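Local coordinates for protein 5-formyl-3-hydroxy-2-methylpyridine 4-carboxylate 5-dehydrogenase (Mesorhizobium japonicum MAFF 303099, PDB 4OM8) that catalyses the NAD(+)-dependent oxidation of a pyridine-ring aldehyde in vitamin B6 breakdown, and can also reduce the same aldehyde with NADH to 4-pyridoxate, at residues S113-I118 and P183-N188; G135-N140 and M147-A152; L195-D200 and A250-R255. One frame throughout, in Å; residues are numbered along the deposited sequence.

Contact 1. Residues S113-I118 and P183-N188; sequences SDTSGI and PGFVEN. With NAD (nicotinamide-adenine-dinucleotide), chain C.
At the cleft between the Rossmann-type NAD-binding domain and the helical C-terminal domain, T115 and S116, in the loop that follows strand 110-113, meet F185, just before helix 187-203, and N188 in its first turn. No direct hydrogen bond crosses the contact; an aromatic edge and two waters make the join. The backbone oxygen of T115 lies at the rim of the F185 ring, near its plane, 3.3 Å from CE2. The carbonyl of S116 approaches the same carbon obliquely, and F185 reaches both because its CG stands beside its own backbone N (chi1 -48°). Over one face of the ring, toward its rim, sits a water that accepts from the amide of G184 and donates to S116 O, 3.1 Å away. A second water donates to S116 O at 2.7 Å and accepts from N188 ND2, also at 2.7 Å, so this one carbonyl receives two water bonds. The ND2 of N188 also packs 4.0 Å from S116 CB.

In the 3-hydroxyacyl-CoA dehydrogenase family this loop borders the nicotinamide end of the cofactor, and here S116 OG comes within 3.4 Å of NAD C6N. The S116 hydroxyl is hydrogen-bonded to NE2 of H137, a residue inferred to be important for catalysis. The loop is shaped by its own hydroxyls: S113 OG accepts from the amide of T115 in an ST turn, and T115 OG1 accepts from the amide of I118 at 3.1 Å in an ST motif. T115 OG1 is in addition hydrogen-bonded to E89, an NAD-binding residue. In the other segment G184 has phi 81° and psi 6°, backbone angles at which a CB would press on the carbonyl oxygen of P183.

Contact 2. Residues G135-N140 and M147-A152; sequences GMHWSN and MIEVIA. With NAD (nicotinamide-adenine-dinucleotide), chain C.
Strands 135-137 and 147-151 run antiparallel, their axes 4.7 Å apart at closest approach and 166° between their directions, with G135-I151 and H137-E149 as hydrogen-bonded pairs around the non-hydrogen-bonded pair M136-V150. The H137 amide donates to E149 O at 2.8 Å, nearly straight and in the carbonyl plane.

H137 and E149 lie side by side on one face of the sheet, pointing the same way. ND1 of the imidazole donates to E149 OE1 at 2.7 Å, meeting that oxygen nearly along its C-O axis, although OE1 stands 23° out of the ring plane. With CG anti to the backbone N (chi1 179°), the ring carries NE2 to the hydroxyl of S116 and to within 3.7 Å of NAD C5N. The other carboxylate oxygen, OE2, accepts from the amides of V186 and E187, which fixes the rotation of the group that holds the histidine. A leucine in place of H137 would probably leave E149 OE1 without its imidazole mate and S116 OG without its bond to NE2.

On the opposite face M136 CG touches I148 CG2. Beyond the last paired residues, I148 CD1 sits over the W138 six-membered ring in a CH-pi contact, 3.4 Å from the centroid and almost on the ring normal. Near the turn, one water is hydrogen-bonded to H137 O, S139 OG and M147 O, joining the strands where direct pairing has ceased; S139 OG is also bonded to E187. The hairpin reverses the direction of the Rossmann-type sheet: strand 147-151 and its neighbour 174-178 run against the six parallel strands. H137 is inferred to be important for catalysis, and its pairing with E149 beside the nicotinamide is consistent with the active-site histidine and glutamate of 3-hydroxyacyl-CoA dehydrogenases.

Contact 3. Residues L195-D200 and A250-R255; sequences LREAVD and ADLSNR
The irregular chain that leaves helix 238-251 passes over helix 187-203 within segment 195-200, coming nearest where the CA atoms of E197 and S253 are 5.8 Å apart. R196, E197 and D200 all engage it. S253 N donates to E197 OE2 at 2.9 Å, where the oxygen offers its syn lone pair. That same OE2 takes a bond from a water which also donates to S253 O, so OE2 holds S253 N directly and S253 O through the water. The E197 chain reaches S253 by bending at chi2 (62°), and the L252 side chain crosses that of E197 at about a right angle, CD2 packing against OE2.

R196 meets the segment further along, at S253-R255. Its NH1 donates to R255 O at 2.9 Å, with the oxygen lying in the guanidinium plane, while S253 O and N254 CA lie over one face of that flat group, toward its rim. Its aliphatic part continues the contact, CD standing 4.0 Å from R255 CB.

Both segments belong to the all-helical C-terminal domain, where this crossing adjoins the dimer interface: R196 NH1 also bonds N254 OD1 of the second subunit, its NH2 bonds S253 O of that subunit, and E197 OE1 forms a salt bridge with R189 of the same neighbour.

D200 lies against S253 CB, with OD2 3.7 Å away. Its OD1 receives a 2.7 Å bond from a water that accepts from R255 NE; D200 OD1 and R255 NH2 are too far apart for a salt bridge, and R255 NH1 instead forms a salt bridge with D257. S253 OG accepts from the amide of R255 at 3.3 Å, closing an ST turn.

How the contacts relate
Contacts 1 and 2 form one site beside the nicotinamide of NAD. Their centres are 8 Å apart, and the hairpin of contact 2 is nested inside the chain loop that contact 1 closes. They touch directly around the histidine: T115 O packs 3.2 Å from H137 CD2, and E187 OE1 packs 3.2 Å from H137 CE1. E187 thus joins the start of helix 187-203 to the hairpin. The same helix runs on to contact 3, whose centre is about 21 Å from that of contact 1 and about 26 Å from that of contact 2. Contact 3 lies away from the annotated sites, yet all three touch the second subunit.

Contact 1. Residues S113-I118 and P183-N188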
loop_
_atom_site.group_PDB
_atom_site.type_symbol
_atom_site.label_atom_id
_atom_site.label_comp_id
_atom_site.label_asym_id
_atom_site.label_seq_id
_atom_site.Cartn_x
_atom_site.Cartn_y
_atom_site.Cartn_z
ATOM N N SER A 113 -10.216 -11.766 -20.897
ATOM C CA SER A 113 -10.040 -10.330 -21.068
ATOM C C SER A 113 -9.165 -9.758 -19.972
ATOM O O SER A 113 -9.326 -10.110 -18.801
ATOM C CB SER A 113 -11.384 -9.604 -21.053
ATOM O OG SER A 113 -11.182 -8.203 -21.206
ATOM N N ASP A 114 -8.283 -8.833 -20.358
ATOM C CA ASP A 114 -7.460 -8.071 -19.420
ATOM C C ASP A 114 -8.198 -6.833 -18.897
ATOM O O ASP A 114 -7.597 -6.020 -18.192
ATOM C CB ASP A 114 -6.150 -7.658 -20.111
ATOM C CG ASP A 114 -5.062 -7.199 -19.144
ATOM O OD1 ASP A 114 -5.042 -7.629 -17.981
ATOM O OD2 ASP A 114 -4.173 -6.450 -19.601
ATOM N N THR A 115 -9.490 -6.700 -19.211
ATOM C CA THR A 115 -10.251 -5.510 -18.820
ATOM C C THR A 115 -10.129 -5.193 -17.328
ATOM O O THR A 115 -10.086 -6.084 -16.482
ATOM C CB THR A 115 -11.747 -5.646 -19.169
ATOM O OG1 THR A 115 -12.414 -4.406 -18.870
ATOM C CG2 THR A 115 -12.396 -6.773 -18.361
ATOM N N SER A 116 -10.077 -3.903 -17.016
ATOM C CA SER A 116 -10.128 -3.470 -15.625
ATOM C C SER A 116 -11.555 -3.166 -15.160
ATOM O O SER A 116 -11.903 -3.427 -14.011
ATOM C CB SER A 116 -9.244 -2.235 -15.431
ATOM O OG SER A 116 -7.878 -2.550 -15.645
ATOM N N GLY A 117 -12.378 -2.611 -16.040
ATOM C CA GLY A 117 -13.637 -2.040 -15.594
ATOM C C GLY A 117 -14.912 -2.469 -16.285
ATOM O O GLY A 117 -15.990 -2.006 -15.924
ATOM N N ILE A 118 -14.801 -3.339 -17.284
ATOM C CA ILE A 118 -15.992 -3.840 -17.952
ATOM C C ILE A 118 -16.351 -5.205 -17.373
ATOM O O ILE A 118 -15.506 -6.093 -17.315
ATOM C CB ILE A 118 -15.770 -3.929 -19.466
ATOM C CG1 ILE A 118 -15.336 -2.553 -20.001
ATOM C CG2 ILE A 118 -17.039 -4.424 -20.160
ATOM C CD1 ILE A 118 -14.851 -2.559 -21.432
ATOM N N PRO A 183 -17.810 -4.408 -9.840
ATOM C CA PRO A 183 -17.052 -3.353 -10.525
ATOM C C PRO A 183 -15.661 -3.176 -9.926
ATOM O O PRO A 183 -15.545 -2.976 -8.718
ATOM C CB PRO A 183 -17.919 -2.103 -10.309
ATOM C CG PRO A 183 -19.321 -2.641 -10.166
ATOM C CD PRO A 183 -19.156 -3.957 -9.432
ATOM N N GLY A 184 -14.622 -3.253 -10.752
ATOM C CA GLY A 184 -13.267 -3.080 -10.260
ATOM C C GLY A 184 -12.678 -4.328 -9.624
ATOM O O GLY A 184 -11.579 -4.267 -9.085
ATOM N N PHE A 185 -13.400 -5.451 -9.688
ATOM C CA PHE A 185 -12.951 -6.728 -9.116
ATOM C C PHE A 185 -12.470 -6.507 -7.671
ATOM O O PHE A 185 -13.239 -5.988 -6.864
ATOM C CB PHE A 185 -11.889 -7.358 -10.020
ATOM C CG PHE A 185 -12.290 -7.384 -11.475
ATOM C CD1 PHE A 185 -13.556 -7.810 -11.855
ATOM C CD2 PHE A 185 -11.408 -6.963 -12.458
ATOM C CE1 PHE A 185 -13.930 -7.827 -13.183
ATOM C CE2 PHE A 185 -11.776 -6.963 -13.786
ATOM C CZ PHE A 185 -13.035 -7.408 -14.157
ATOM N N VAL A 186 -11.243 -6.881 -7.315
ATOM C CA VAL A 186 -10.778 -6.610 -5.947
ATOM C C VAL A 186 -9.695 -5.540 -5.909
ATOM O O VAL A 186 -9.818 -4.556 -5.157
ATOM C CB VAL A 186 -10.263 -7.894 -5.255
ATOM C CG1 VAL A 186 -9.543 -7.557 -3.939
ATOM C CG2 VAL A 186 -11.447 -8.829 -5.012
ATOM N N GLU A 187 -8.653 -5.721 -6.718
ATOM C CA GLU A 187 -7.474 -4.846 -6.670
ATOM C C GLU A 187 -7.855 -3.380 -6.842
ATOM O O GLU A 187 -7.530 -2.526 -6.004
ATOM C CB GLU A 187 -6.463 -5.253 -7.747
ATOM C CG GLU A 187 -5.238 -4.384 -7.793
ATOM C CD GLU A 187 -4.440 -4.624 -9.056
ATOM O OE1 GLU A 187 -5.044 -4.600 -10.148
ATOM O OE2 GLU A 187 -3.218 -4.848 -8.962
ATOM N N ASN A 188 -8.547 -3.062 -7.926
ATOM C CA ASN A 188 -8.814 -1.656 -8.169
ATOM C C ASN A 188 -9.903 -1.112 -7.247
ATOM O O ASN A 188 -9.954 0.092 -7.026
ATOM C CB ASN A 188 -9.144 -1.419 -9.641
ATOM C CG ASN A 188 -7.879 -1.265 -10.467
ATOM O OD1 ASN A 188 -6.913 -0.669 -9.994
ATOM N ND2 ASN A 188 -7.860 -1.832 -11.678
HETATM P PA NAD C . -3.227 0.537 -24.643
HETATM O O1A NAD C . -4.133 1.653 -25.135
HETATM O O2A NAD C . -1.815 0.844 -24.170
HETATM O O5B NAD C . -3.130 -0.562 -25.815
HETATM C C5B NAD C . -4.274 -0.989 -26.555
HETATM C C4B NAD C . -3.777 -1.640 -27.837
HETATM O O4B NAD C . -4.867 -2.285 -28.497
HETATM C C3B NAD C . -3.207 -0.599 -28.800
HETATM O O3B NAD C . -1.865 -0.944 -29.166
HETATM C C2B NAD C . -4.158 -0.650 -29.990
HETATM O O2B NAD C . -3.539 -0.388 -31.260
HETATM C C1B NAD C . -4.678 -2.071 -29.904
HETATM N N9A NAD C . -5.949 -2.338 -30.598
HETATM C C8A NAD C . -7.004 -1.519 -30.745
HETATM N N7A NAD C . -8.001 -2.140 -31.424
HETATM C C5A NAD C . -7.583 -3.383 -31.715
HETATM C C6A NAD C . -8.130 -4.561 -32.411
HETATM N N6A NAD C . -9.373 -4.544 -32.953
HETATM N N1A NAD C . -7.349 -5.659 -32.493
HETATM C C2A NAD C . -6.113 -5.697 -31.966
HETATM N N3A NAD C . -5.552 -4.662 -31.321
HETATM C C4A NAD C . -6.228 -3.503 -31.173
HETATM O O3 NAD C . -4.073 -0.283 -23.542
HETATM P PN NAD C . -3.489 -1.061 -22.260
HETATM O O1N NAD C . -3.143 -0.058 -21.176
HETATM O O2N NAD C . -2.451 -2.088 -22.653
HETATM O O5D NAD C . -4.792 -1.850 -21.763
HETATM C C5D NAD C . -5.400 -2.878 -22.555
HETATM C C4D NAD C . -6.501 -3.516 -21.714
HETATM O O4D NAD C . -5.913 -3.949 -20.491
HETATM C C3D NAD C . -7.591 -2.530 -21.329
HETATM O O3D NAD C . -8.803 -3.277 -21.189
HETATM C C2D NAD C . -7.175 -2.036 -19.957
HETATM O O2D NAD C . -8.297 -1.653 -19.155
HETATM C C1D NAD C . -6.510 -3.273 -19.378
HETATM N N1N NAD C . -5.488 -3.009 -18.352
HETATM C C2N NAD C . -4.709 -1.908 -18.370
HETATM C C3N NAD C . -3.740 -1.725 -17.379
HETATM C C7N NAD C . -2.863 -0.502 -17.316
HETATM O O7N NAD C . -2.573 0.137 -18.317
HETATM N N7N NAD C . -2.431 -0.133 -16.111
HETATM C C4N NAD C . -3.581 -2.684 -16.386
HETATM C C5N NAD C . -4.389 -3.812 -16.405
HETATM C C6N NAD C . -5.332 -3.951 -17.412
HETATM O O HOH W 1 -14.735 -4.385 -13.394
HETATM O O HOH W 2 -9.757 -3.582 -12.331
#

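Contact 2. Residues G135-N140 and M147-A152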
loop_
_atom_site.group_PDB
_atom_site.type_symbol
_atom_site.label_atom_id
_atom_site.label_comp_id
_atom_site.label_asym_id
_atom_site.label_seq_id
_atom_site.Cartn_x
_atom_site.Cartn_y
_atom_site.Cartn_z
ATOM N N GLY A 135 -12.346 -13.264 -16.927
ATOM C CA GLY A 135 -11.409 -12.178 -16.720
ATOM C C GLY A 135 -10.067 -12.698 -16.249
ATOM O O GLY A 135 -10.000 -13.563 -15.378
ATOM N N MET A 136 -8.995 -12.203 -16.868
ATOM C CA MET A 136 -7.633 -12.480 -16.429
ATOM C C MET A 136 -6.953 -11.123 -16.355
ATOM O O MET A 136 -6.439 -10.613 -17.352
ATOM C CB MET A 136 -6.912 -13.420 -17.399
ATOM C CG MET A 136 -5.531 -13.854 -16.958
ATOM S SD MET A 136 -4.691 -14.659 -18.338
ATOM C CE MET A 136 -3.316 -15.441 -17.481
ATOM N N HIS A 137 -6.988 -10.527 -15.166
ATOM C CA HIS A 137 -6.650 -9.124 -15.026
ATOM C C HIS A 137 -5.245 -8.963 -14.459
ATOM O O HIS A 137 -5.008 -9.199 -13.280
ATOM C CB HIS A 137 -7.680 -8.430 -14.138
ATOM C CG HIS A 137 -7.395 -6.985 -13.908
ATOM N ND1 HIS A 137 -7.097 -6.485 -12.661
ATOM C CD2 HIS A 137 -7.352 -5.934 -14.762
ATOM C CE1 HIS A 137 -6.890 -5.183 -12.753
ATOM N NE2 HIS A 137 -7.044 -4.821 -14.015
ATOM N N TRP A 138 -4.323 -8.594 -15.339
ATOM C CA TRP A 138 -2.936 -8.360 -14.985
ATOM C C TRP A 138 -2.763 -6.962 -14.422
ATOM O O TRP A 138 -3.689 -6.148 -14.460
ATOM C CB TRP A 138 -2.047 -8.530 -16.211
ATOM C CG TRP A 138 -2.051 -9.901 -16.834
ATOM C CD1 TRP A 138 -3.112 -10.556 -17.414
ATOM C CD2 TRP A 138 -0.921 -10.760 -16.979
ATOM N NE1 TRP A 138 -2.704 -11.784 -17.897
ATOM C CE2 TRP A 138 -1.364 -11.933 -17.638
ATOM C CE3 TRP A 138 0.427 -10.658 -16.608
ATOM C CZ2 TRP A 138 -0.502 -12.986 -17.938
ATOM C CZ3 TRP A 138 1.280 -11.714 -16.897
ATOM C CH2 TRP A 138 0.812 -12.861 -17.560
ATOM N N SER A 139 -1.575 -6.684 -13.896
ATOM C CA SER A 139 -1.253 -5.347 -13.397
ATOM C C SER A 139 -0.007 -4.792 -14.081
ATOM O O SER A 139 0.848 -5.550 -14.532
ATOM C CB SER A 139 -1.052 -5.373 -11.876
ATOM O OG SER A 139 -2.270 -5.644 -11.188
ATOM N N ASN A 140 0.092 -3.467 -14.166
ATOM C CA ASN A 140 1.218 -2.833 -14.846
ATOM C C ASN A 140 2.383 -2.612 -13.891
ATOM O O ASN A 140 2.183 -2.047 -12.823
ATOM C CB ASN A 140 0.767 -1.503 -15.446
ATOM C CG ASN A 140 1.852 -0.832 -16.262
ATOM O OD1 ASN A 140 2.598 -1.485 -16.989
ATOM N ND2 ASN A 140 1.920 0.492 -16.168
ATOM N N MET A 147 1.004 -10.845 -9.412
ATOM C CA MET A 147 -0.357 -11.201 -9.049
ATOM C C MET A 147 -1.316 -10.924 -10.193
ATOM O O MET A 147 -1.271 -9.854 -10.800
ATOM C CB MET A 147 -0.757 -10.417 -7.792
ATOM C CG MET A 147 -2.153 -10.718 -7.235
ATOM S SD MET A 147 -3.513 -9.888 -8.086
ATOM C CE MET A 147 -3.081 -8.150 -7.964
ATOM N N ILE A 148 -2.175 -11.899 -10.479
ATOM C CA ILE A 148 -3.196 -11.800 -11.514
ATOM C C ILE A 148 -4.545 -12.187 -10.947
ATOM O O ILE A 148 -4.658 -13.214 -10.277
ATOM C CB ILE A 148 -2.854 -12.727 -12.715
ATOM C CG1 ILE A 148 -1.519 -12.315 -13.340
ATOM C CG2 ILE A 148 -3.949 -12.676 -13.763
ATOM C CD1 ILE A 148 -0.959 -13.343 -14.330
ATOM N N GLU A 149 -5.559 -11.358 -11.207
ATOM C CA GLU A 149 -6.928 -11.675 -10.798
ATOM C C GLU A 149 -7.627 -12.543 -11.839
ATOM O O GLU A 149 -7.532 -12.271 -13.036
ATOM C CB GLU A 149 -7.740 -10.398 -10.586
ATOM C CG GLU A 149 -7.248 -9.520 -9.428
ATOM C CD GLU A 149 -8.048 -8.251 -9.339
ATOM O OE1 GLU A 149 -7.965 -7.440 -10.282
ATOM O OE2 GLU A 149 -8.761 -8.080 -8.331
ATOM N N VAL A 150 -8.339 -13.565 -11.378
ATOM C CA VAL A 150 -9.128 -14.429 -12.256
ATOM C C VAL A 150 -10.599 -14.245 -11.897
ATOM O O VAL A 150 -10.982 -14.486 -10.744
ATOM C CB VAL A 150 -8.715 -15.900 -12.106
ATOM C CG1 VAL A 150 -9.461 -16.749 -13.123
ATOM C CG2 VAL A 150 -7.202 -16.054 -12.306
ATOM N N ILE A 151 -11.408 -13.784 -12.848
ATOM C CA ILE A 151 -12.787 -13.396 -12.545
ATOM C C ILE A 151 -13.837 -14.039 -13.434
ATOM O O ILE A 151 -13.938 -13.732 -14.618
ATOM C CB ILE A 151 -12.983 -11.871 -12.648
ATOM C CG1 ILE A 151 -11.825 -11.121 -11.975
ATOM C CG2 ILE A 151 -14.331 -11.465 -12.049
ATOM C CD1 ILE A 151 -10.784 -10.549 -12.951
ATOM N N ALA A 152 -14.674 -14.879 -12.841
ATOM C CA ALA A 152 -15.806 -15.412 -13.578
ATOM C C ALA A 152 -16.891 -14.372 -13.808
ATOM O O ALA A 152 -17.247 -13.606 -12.907
ATOM C CB ALA A 152 -16.389 -16.592 -12.841
HETATM P PA NAD C . -3.227 0.537 -24.643
HETATM O O1A NAD C . -4.133 1.653 -25.135
HETATM O O2A NAD C . -1.815 0.844 -24.170
HETATM O O5B NAD C . -3.130 -0.562 -25.815
HETATM C C5B NAD C . -4.274 -0.989 -26.555
HETATM C C4B NAD C . -3.777 -1.640 -27.837
HETATM O O4B NAD C . -4.867 -2.285 -28.497
HETATM C C3B NAD C . -3.207 -0.599 -28.800
HETATM O O3B NAD C . -1.865 -0.944 -29.166
HETATM C C2B NAD C . -4.158 -0.650 -29.990
HETATM O O2B NAD C . -3.539 -0.388 -31.260
HETATM C C1B NAD C . -4.678 -2.071 -29.904
HETATM N N9A NAD C . -5.949 -2.338 -30.598
HETATM C C8A NAD C . -7.004 -1.519 -30.745
HETATM N N7A NAD C . -8.001 -2.140 -31.424
HETATM C C5A NAD C . -7.583 -3.383 -31.715
HETATM C C6A NAD C . -8.130 -4.561 -32.411
HETATM N N6A NAD C . -9.373 -4.544 -32.953
HETATM N N1A NAD C . -7.349 -5.659 -32.493
HETATM C C2A NAD C . -6.113 -5.697 -31.966
HETATM N N3A NAD C . -5.552 -4.662 -31.321
HETATM C C4A NAD C . -6.228 -3.503 -31.173
HETATM O O3 NAD C . -4.073 -0.283 -23.542
HETATM P PN NAD C . -3.489 -1.061 -22.260
HETATM O O1N NAD C . -3.143 -0.058 -21.176
HETATM O O2N NAD C . -2.451 -2.088 -22.653
HETATM O O5D NAD C . -4.792 -1.850 -21.763
HETATM C C5D NAD C . -5.400 -2.878 -22.555
HETATM C C4D NAD C . -6.501 -3.516 -21.714
HETATM O O4D NAD C . -5.913 -3.949 -20.491
HETATM C C3D NAD C . -7.591 -2.530 -21.329
HETATM O O3D NAD C . -8.803 -3.277 -21.189
HETATM C C2D NAD C . -7.175 -2.036 -19.957
HETATM O O2D NAD C . -8.297 -1.653 -19.155
HETATM C C1D NAD C . -6.510 -3.273 -19.378
HETATM N N1N NAD C . -5.488 -3.009 -18.352
HETATM C C2N NAD C . -4.709 -1.908 -18.370
HETATM C C3N NAD C . -3.740 -1.725 -17.379
HETATM C C7N NAD C . -2.863 -0.502 -17.316
HETATM O O7N NAD C . -2.573 0.137 -18.317
HETATM N N7N NAD C . -2.431 -0.133 -16.111
HETATM C C4N NAD C . -3.581 -2.684 -16.386
HETATM C C5N NAD C . -4.389 -3.812 -16.405
HETATM C C6N NAD C . -5.332 -3.951 -17.412
HETATM O O HOH W 3 -3.353 -8.012 -11.363
HETATM O O HOH W 4 0.196 -8.871 -13.082
#

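Contact 3. Residues L195-D200 and A250-R255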
loop_
_atom_site.group_PDB
_atom_site.type_symbol
_atom_site.label_atom_id
_atom_site.label_comp_id
_atom_site.label_asym_id
_atom_site.label_seq_id
_atom_site.Cartn_x
_atom_site.Cartn_y
_atom_site.Cartn_z
ATOM N N LEU A 195 -7.405 5.739 -2.861
ATOM C CA LEU A 195 -7.288 6.979 -3.624
ATOM C C LEU A 195 -8.402 7.959 -3.300
ATOM O O LEU A 195 -8.160 9.161 -3.223
ATOM C CB LEU A 195 -7.294 6.683 -5.129
ATOM C CG LEU A 195 -6.039 5.973 -5.641
ATOM C CD1 LEU A 195 -6.212 5.587 -7.095
ATOM C CD2 LEU A 195 -4.807 6.869 -5.482
ATOM N N ARG A 196 -9.623 7.457 -3.111
ATOM C CA ARG A 196 -10.735 8.356 -2.814
ATOM C C ARG A 196 -10.451 9.178 -1.554
ATOM O O ARG A 196 -10.659 10.401 -1.525
ATOM C CB ARG A 196 -12.037 7.568 -2.659
ATOM C CG ARG A 196 -13.250 8.461 -2.344
ATOM C CD ARG A 196 -14.539 7.680 -2.419
ATOM N NE ARG A 196 -14.598 6.596 -1.450
ATOM C CZ ARG A 196 -15.721 5.967 -1.113
ATOM N NH1 ARG A 196 -16.870 6.342 -1.668
ATOM N NH2 ARG A 196 -15.700 4.978 -0.215
ATOM N N GLU A 197 -9.925 8.520 -0.527
ATOM C CA GLU A 197 -9.615 9.233 0.719
ATOM C C GLU A 197 -8.389 10.133 0.560
ATOM O O GLU A 197 -8.386 11.275 1.024
ATOM C CB GLU A 197 -9.404 8.236 1.866
ATOM C CG GLU A 197 -9.196 8.883 3.236
ATOM C CD GLU A 197 -10.388 9.691 3.707
ATOM O OE1 GLU A 197 -10.174 10.686 4.424
ATOM O OE2 GLU A 197 -11.546 9.351 3.377
ATOM N N ALA A 198 -7.356 9.626 -0.116
ATOM C CA ALA A 198 -6.144 10.420 -0.313
ATOM C C ALA A 198 -6.445 11.695 -1.100
ATOM O O ALA A 198 -5.996 12.779 -0.733
ATOM C CB ALA A 198 -5.076 9.601 -1.021
ATOM N N VAL A 199 -7.213 11.559 -2.175
ATOM C CA VAL A 199 -7.570 12.715 -2.986
ATOM C C VAL A 199 -8.394 13.702 -2.147
ATOM O O VAL A 199 -8.174 14.910 -2.212
ATOM C CB VAL A 199 -8.343 12.283 -4.241
ATOM C CG1 VAL A 199 -9.068 13.484 -4.897
ATOM C CG2 VAL A 199 -7.381 11.604 -5.227
ATOM N N ASP A 200 -9.327 13.188 -1.343
ATOM C CA ASP A 200 -10.153 14.065 -0.512
ATOM C C ASP A 200 -9.300 14.880 0.461
ATOM O O ASP A 200 -9.508 16.084 0.635
ATOM C CB ASP A 200 -11.206 13.263 0.262
ATOM C CG ASP A 200 -12.311 14.154 0.805
ATOM O OD1 ASP A 200 -12.932 14.886 -0.002
ATOM O OD2 ASP A 200 -12.544 14.146 2.031
ATOM N N ALA A 250 -17.164 6.179 10.130
ATOM C CA ALA A 250 -18.192 7.197 10.007
ATOM C C ALA A 250 -17.650 8.515 9.461
ATOM O O ALA A 250 -18.399 9.284 8.858
ATOM C CB ALA A 250 -18.860 7.421 11.359
ATOM N N ASP A 251 -16.353 8.765 9.631
ATOM C CA ASP A 251 -15.810 10.058 9.225
ATOM C C ASP A 251 -15.116 10.044 7.866
ATOM O O ASP A 251 -14.803 11.100 7.315
ATOM C CB ASP A 251 -14.824 10.585 10.267
ATOM C CG ASP A 251 -14.678 12.083 10.189
ATOM O OD1 ASP A 251 -15.714 12.766 10.337
ATOM O OD2 ASP A 251 -13.559 12.586 9.954
ATOM N N LEU A 252 -14.891 8.858 7.312
ATOM C CA LEU A 252 -14.210 8.757 6.017
ATOM C C LEU A 252 -15.014 9.385 4.876
ATOM O O LEU A 252 -16.247 9.460 4.940
ATOM C CB LEU A 252 -13.942 7.291 5.693
ATOM C CG LEU A 252 -12.964 6.588 6.632
ATOM C CD1 LEU A 252 -12.858 5.119 6.250
ATOM C CD2 LEU A 252 -11.596 7.277 6.594
ATOM N N SER A 253 -14.324 9.837 3.829
ATOM C CA SER A 253 -15.027 10.288 2.632
ATOM C C SER A 253 -15.847 9.156 2.021
ATOM O O SER A 253 -15.386 8.020 1.915
ATOM C CB SER A 253 -14.043 10.827 1.593
ATOM O OG SER A 253 -14.702 11.113 0.368
ATOM N N ASN A 254 -17.067 9.484 1.608
ATOM C CA ASN A 254 -17.917 8.537 0.907
ATOM C C ASN A 254 -18.279 9.065 -0.473
ATOM O O ASN A 254 -19.360 8.754 -0.998
ATOM C CB ASN A 254 -19.183 8.248 1.711
ATOM C CG ASN A 254 -18.880 7.605 3.048
ATOM O OD1 ASN A 254 -17.971 6.785 3.162
ATOM N ND2 ASN A 254 -19.641 7.983 4.076
ATOM N N ARG A 255 -17.364 9.840 -1.063
ATOM C CA ARG A 255 -17.629 10.513 -2.339
ATOM C C ARG A 255 -18.170 9.549 -3.395
ATOM O O ARG A 255 -17.670 8.433 -3.556
ATOM C CB ARG A 255 -16.368 11.209 -2.867
ATOM C CG ARG A 255 -16.598 11.856 -4.241
ATOM C CD ARG A 255 -15.495 12.822 -4.658
ATOM N NE ARG A 255 -15.413 14.004 -3.801
ATOM C CZ ARG A 255 -16.188 15.080 -3.919
ATOM N NH1 ARG A 255 -17.147 15.145 -4.848
ATOM N NH2 ARG A 255 -16.017 16.102 -3.088
HETATM O O HOH W 5 -12.810 7.171 2.276
HETATM O O HOH W 6 -12.787 14.396 -2.670
#